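Local coordinates for PtLCIB4 H88A mutant (Phaeodactylum tricornutum, PDB 5B5Z), which binds zinc and, as an LCIB homolog of the beta-carbonic anhydrase group, probably interconverts carbon dioxide and bicarbonate in its native form, at residues T30-L42 with R65-K77. Residues are numbered along the deposited sequence; the frame is centred on the assembly and turned at random.
Sequences TNAELVAMVSKRL and RPLEQDFGEVYGK
Phe71 turns one ring face to Val35 where helices 31-42 and 65-75 pack side by side, their axes 10.0 Å apart and crossing at -36°, on one face of the mixed beta-sheet of this LCIB-family beta-carbonic anhydrase fold. Val35 CG2 stands 3.8 Å from the Phe71 ring centroid, almost on the ring normal, a CH-pi contact over the centre of the face. The ring edge is held by Leu34 CD2, 3.7 Å from Phe71 CE2, and by Val38 CG1 near CE1. Toward the sheet, Phe71 also meets Ile111 of strand 107-117; Leu34 and Leu67 both touch Phe256 of strand 255-264. Replacing Phe71 by an alanine is likely to leave Val35 CG2 without its aromatic face and open a gap between Leu34, Val38 and the sheet.

Packing stays close on the partly exposed flank: chi1 174° swings Val35 CG1 away from the backbone N to Val74 CG2, at 3.6 Å, and leaves CG2 over the ring. Where the Thr30-Glu33 capping box starts helix 31-42, the buried Asn31 amide is clasped by partly exposed Asp70: ND2 donates to OD2 at 3.0 Å, on the anti side, tilted 25° out of the carboxylate plane, the amide and carboxylate planes almost perpendicular. The far end is looser. No direct hydrogen bond joins Tyr75 to Ser39: a water accepts from Tyr75 OH at 2.6 Å and donates to Ser39 O at 3.1 Å. Ser39 OG itself turns back to Val35 O, 2.7 Å away, on the opposite face of that carbonyl from Ser39 N.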
loop_
_atom_site.group_PDB
_atom_site.type_symbol
_atom_site.label_atom_id
_atom_site.label_comp_id
_atom_site.label_asym_id
_atom_site.label_seq_id
_atom_site.Cartn_x
_atom_site.Cartn_y
_atom_site.Cartn_z
ATOM N N THR A 30 1.189 22.985 -4.338
ATOM C CA THR A 30 2.189 22.025 -4.796
ATOM C C THR A 30 2.533 21.074 -3.647
ATOM O O THR A 30 2.338 21.413 -2.480
ATOM C CB THR A 30 3.483 22.692 -5.262
ATOM O OG1 THR A 30 4.101 23.334 -4.140
ATOM C CG2 THR A 30 3.206 23.728 -6.347
ATOM N N ASN A 31 3.056 19.898 -3.972
ATOM C CA ASN A 31 3.484 18.983 -2.922
ATOM C C ASN A 31 4.404 19.669 -1.917
ATOM O O ASN A 31 4.240 19.510 -0.708
ATOM C CB ASN A 31 4.190 17.777 -3.517
ATOM C CG ASN A 31 3.229 16.706 -3.974
ATOM O OD1 ASN A 31 2.061 16.986 -4.260
ATOM N ND2 ASN A 31 3.706 15.461 -4.021
ATOM N N ALA A 32 5.340 20.462 -2.420
ATOM C CA ALA A 32 6.285 21.140 -1.545
ATOM C C ALA A 32 5.577 22.132 -0.620
ATOM O O ALA A 32 5.852 22.183 0.581
ATOM C CB ALA A 32 7.365 21.845 -2.376
ATOM N N GLU A 33 4.652 22.911 -1.176
ATOM C CA GLU A 33 3.863 23.834 -0.370
ATOM C C GLU A 33 3.052 23.109 0.692
ATOM O O GLU A 33 2.932 23.571 1.817
ATOM C CB GLU A 33 2.925 24.660 -1.264
ATOM C CG GLU A 33 3.659 25.712 -2.102
ATOM C CD GLU A 33 2.814 26.281 -3.245
ATOM O OE1 GLU A 33 1.687 25.786 -3.488
ATOM O OE2 GLU A 33 3.285 27.233 -3.910
ATOM N N LEU A 34 2.465 21.982 0.312
ATOM C CA LEU A 34 1.669 21.196 1.249
ATOM C C LEU A 34 2.500 20.698 2.437
ATOM O O LEU A 34 2.121 20.854 3.597
ATOM C CB LEU A 34 1.036 20.008 0.523
ATOM C CG LEU A 34 0.289 19.023 1.430
ATOM C CD1 LEU A 34 -1.004 19.648 1.936
ATOM C CD2 LEU A 34 0.017 17.723 0.675
ATOM N N VAL A 35 3.616 20.052 2.140
ATOM C CA VAL A 35 4.430 19.480 3.198
ATOM C C VAL A 35 4.981 20.580 4.109
ATOM O O VAL A 35 4.981 20.437 5.332
ATOM C CB VAL A 35 5.555 18.635 2.617
ATOM C CG1 VAL A 35 6.507 18.158 3.729
ATOM C CG2 VAL A 35 4.952 17.432 1.893
ATOM N N ALA A 36 5.405 21.690 3.512
ATOM C CA ALA A 36 5.892 22.824 4.292
ATOM C C ALA A 36 4.813 23.359 5.227
ATOM O O ALA A 36 5.048 23.563 6.420
ATOM C CB ALA A 36 6.389 23.923 3.368
ATOM N N MET A 37 3.612 23.550 4.686
ATOM C CA MET A 37 2.504 24.082 5.461
ATOM C C MET A 37 2.082 23.144 6.593
ATOM O O MET A 37 1.895 23.572 7.731
ATOM C CB MET A 37 1.308 24.364 4.547
ATOM C CG MET A 37 0.146 24.935 5.298
ATOM S SD MET A 37 -1.435 24.786 4.438
ATOM C CE MET A 37 -1.769 23.015 4.565
ATOM N N VAL A 38 1.949 21.856 6.291
ATOM C CA VAL A 38 1.482 20.917 7.294
ATOM C C VAL A 38 2.522 20.738 8.414
ATOM O O VAL A 38 2.179 20.735 9.596
ATOM C CB VAL A 38 1.153 19.545 6.663
ATOM C CG1 VAL A 38 0.905 18.509 7.748
ATOM C CG2 VAL A 38 -0.066 19.670 5.747
ATOM N N SER A 39 3.781 20.591 8.031
ATOM C CA SER A 39 4.830 20.342 9.016
ATOM C C SER A 39 5.028 21.584 9.883
ATOM O O SER A 39 5.220 21.461 11.085
ATOM C CB SER A 39 6.143 19.933 8.343
ATOM O OG SER A 39 6.622 20.913 7.443
ATOM N N LYS A 40 4.942 22.773 9.286
ATOM C CA LYS A 40 5.068 24.003 10.073
ATOM C C LYS A 40 3.960 24.111 11.107
ATOM O O LYS A 40 4.213 24.429 12.266
ATOM C CB LYS A 40 5.052 25.237 9.168
ATOM C CG LYS A 40 5.186 26.561 9.931
ATOM C CD LYS A 40 5.076 27.754 8.992
ATOM C CE LYS A 40 5.569 29.034 9.654
ATOM N NZ LYS A 40 5.974 30.042 8.629
ATOM N N ARG A 41 2.726 23.842 10.692
ATOM C CA ARG A 41 1.603 23.925 11.608
ATOM C C ARG A 41 1.691 22.877 12.712
ATOM O O ARG A 41 1.539 23.191 13.886
ATOM C CB ARG A 41 0.281 23.780 10.842
ATOM C CG ARG A 41 -0.956 23.792 11.727
ATOM C CD ARG A 41 -1.058 25.084 12.528
ATOM N NE ARG A 41 -0.985 26.259 11.667
ATOM C CZ ARG A 41 -2.045 26.917 11.209
ATOM N NH1 ARG A 41 -3.266 26.516 11.531
ATOM N NH2 ARG A 41 -1.886 27.979 10.429
ATOM N N LEU A 42 1.954 21.623 12.351
ATOM C CA LEU A 42 1.948 20.576 13.358
ATOM C C LEU A 42 3.138 20.673 14.324
ATOM O O LEU A 42 3.061 20.176 15.448
ATOM C CB LEU A 42 1.907 19.205 12.680
ATOM C CG LEU A 42 0.599 18.897 11.937
ATOM C CD1 LEU A 42 0.724 17.504 11.344
ATOM C CD2 LEU A 42 -0.609 18.970 12.866
ATOM N N ARG A 65 2.923 7.737 -5.393
ATOM C CA ARG A 65 4.122 7.624 -4.557
ATOM C C ARG A 65 4.855 8.939 -4.215
ATOM O O ARG A 65 5.375 9.054 -3.106
ATOM C CB ARG A 65 5.138 6.660 -5.198
ATOM C CG ARG A 65 4.650 5.201 -5.430
ATOM C CD ARG A 65 4.468 4.369 -4.166
ATOM N NE ARG A 65 3.150 4.572 -3.574
ATOM C CZ ARG A 65 2.043 3.967 -4.000
ATOM N NH1 ARG A 65 0.883 4.225 -3.405
ATOM N NH2 ARG A 65 2.092 3.104 -5.017
ATOM N N PRO A 66 4.917 9.926 -5.142
ATOM C CA PRO A 66 5.668 11.140 -4.767
ATOM C C PRO A 66 5.181 11.848 -3.503
ATOM O O PRO A 66 5.990 12.392 -2.750
ATOM C CB PRO A 66 5.480 12.046 -5.987
ATOM C CG PRO A 66 5.331 11.090 -7.117
ATOM C CD PRO A 66 4.501 9.980 -6.558
ATOM N N LEU A 67 3.878 11.821 -3.259
ATOM C CA LEU A 67 3.317 12.445 -2.069
ATOM C C LEU A 67 3.768 11.725 -0.792
ATOM O O LEU A 67 4.110 12.364 0.204
ATOM C CB LEU A 67 1.785 12.468 -2.167
ATOM C CG LEU A 67 1.037 13.154 -1.022
ATOM C CD1 LEU A 67 1.508 14.570 -0.831
ATOM C CD2 LEU A 67 -0.470 13.096 -1.242
ATOM N N GLU A 68 3.784 10.400 -0.836
ATOM C CA GLU A 68 4.275 9.609 0.284
ATOM C C GLU A 68 5.749 9.876 0.537
ATOM O O GLU A 68 6.169 9.984 1.692
ATOM C CB GLU A 68 4.061 8.115 0.031
ATOM C CG GLU A 68 2.607 7.763 -0.188
ATOM C CD GLU A 68 2.392 6.272 -0.333
ATOM O OE1 GLU A 68 3.290 5.604 -0.901
ATOM O OE2 GLU A 68 1.346 5.774 0.151
ATOM N N GLN A 69 6.526 9.958 -0.541
ATOM C CA GLN A 69 7.956 10.233 -0.426
ATOM C C GLN A 69 8.204 11.615 0.171
ATOM O O GLN A 69 9.082 11.778 1.015
ATOM C CB GLN A 69 8.639 10.111 -1.782
ATOM C CG GLN A 69 8.744 8.677 -2.276
ATOM C CD GLN A 69 9.302 8.592 -3.682
ATOM O OE1 GLN A 69 9.679 9.606 -4.274
ATOM N NE2 GLN A 69 9.376 7.377 -4.220
ATOM N N ASP A 70 7.419 12.602 -0.243
ATOM C CA ASP A 70 7.631 13.966 0.242
ATOM C C ASP A 70 7.335 14.110 1.742
ATOM O O ASP A 70 8.087 14.750 2.485
ATOM C CB ASP A 70 6.784 14.946 -0.568
ATOM C CG ASP A 70 7.263 15.085 -2.002
ATOM O OD1 ASP A 70 8.423 14.717 -2.301
ATOM O OD2 ASP A 70 6.474 15.569 -2.846
ATOM N N PHE A 71 6.258 13.493 2.216
ATOM C CA PHE A 71 6.006 13.480 3.656
ATOM C C PHE A 71 6.981 12.563 4.395
ATOM O O PHE A 71 7.306 12.800 5.551
ATOM C CB PHE A 71 4.558 13.051 3.951
ATOM C CG PHE A 71 3.581 14.194 3.942
ATOM C CD1 PHE A 71 3.580 15.128 4.973
ATOM C CD2 PHE A 71 2.663 14.339 2.918
ATOM C CE1 PHE A 71 2.687 16.181 4.981
ATOM C CE2 PHE A 71 1.769 15.400 2.929
ATOM C CZ PHE A 71 1.787 16.324 3.957
ATOM N N GLY A 72 7.405 11.504 3.720
ATOM C CA GLY A 72 8.328 10.540 4.297
ATOM C C GLY A 72 9.681 11.161 4.580
ATOM O O GLY A 72 10.367 10.773 5.529
ATOM N N GLU A 73 10.063 12.141 3.774
ATOM C CA GLU A 73 11.306 12.872 4.056
ATOM C C GLU A 73 11.270 13.596 5.396
ATOM O O GLU A 73 12.320 13.798 6.026
ATOM C CB GLU A 73 11.611 13.871 2.941
ATOM C CG GLU A 73 11.959 13.216 1.637
ATOM C CD GLU A 73 12.190 14.212 0.512
ATOM O OE1 GLU A 73 11.895 15.422 0.692
ATOM O OE2 GLU A 73 12.662 13.770 -0.560
ATOM N N VAL A 74 10.074 13.983 5.838
ATOM C CA VAL A 74 9.908 14.700 7.094
ATOM C C VAL A 74 9.655 13.741 8.259
ATOM O O VAL A 74 10.232 13.897 9.332
ATOM C CB VAL A 74 8.746 15.739 7.005
ATOM C CG1 VAL A 74 8.520 16.415 8.357
ATOM C CG2 VAL A 74 9.038 16.783 5.925
ATOM N N TYR A 75 8.810 12.732 8.057
ATOM C CA TYR A 75 8.348 11.935 9.193
ATOM C C TYR A 75 8.780 10.467 9.171
ATOM O O TYR A 75 8.459 9.717 10.093
ATOM C CB TYR A 75 6.817 12.007 9.295
ATOM C CG TYR A 75 6.300 13.405 9.548
ATOM C CD1 TYR A 75 6.473 14.026 10.783
ATOM C CD2 TYR A 75 5.643 14.118 8.544
ATOM C CE1 TYR A 75 5.995 15.315 11.017
ATOM C CE2 TYR A 75 5.157 15.402 8.768
ATOM C CZ TYR A 75 5.338 15.997 10.007
ATOM O OH TYR A 75 4.860 17.270 10.220
ATOM N N GLY A 76 9.493 10.063 8.129
ATOM C CA GLY A 76 10.032 8.717 8.058
ATOM C C GLY A 76 9.109 7.696 7.412
ATOM O O GLY A 76 8.136 8.058 6.740
ATOM N N LYS A 77 9.430 6.425 7.632
ATOM C CA LYS A 77 8.713 5.293 7.043
ATOM C C LYS A 77 7.273 5.287 7.493
ATOM O O LYS A 77 6.991 5.454 8.674
ATOM C CB LYS A 77 9.375 3.976 7.445
ATOM C CG LYS A 77 10.681 3.668 6.713
ATOM C CD LYS A 77 11.580 2.808 7.590
ATOM C CE LYS A 77 10.826 1.630 8.178
ATOM N NZ LYS A 77 11.285 1.301 9.570
HETATM O O HOH W 1 5.857 18.642 12.215
#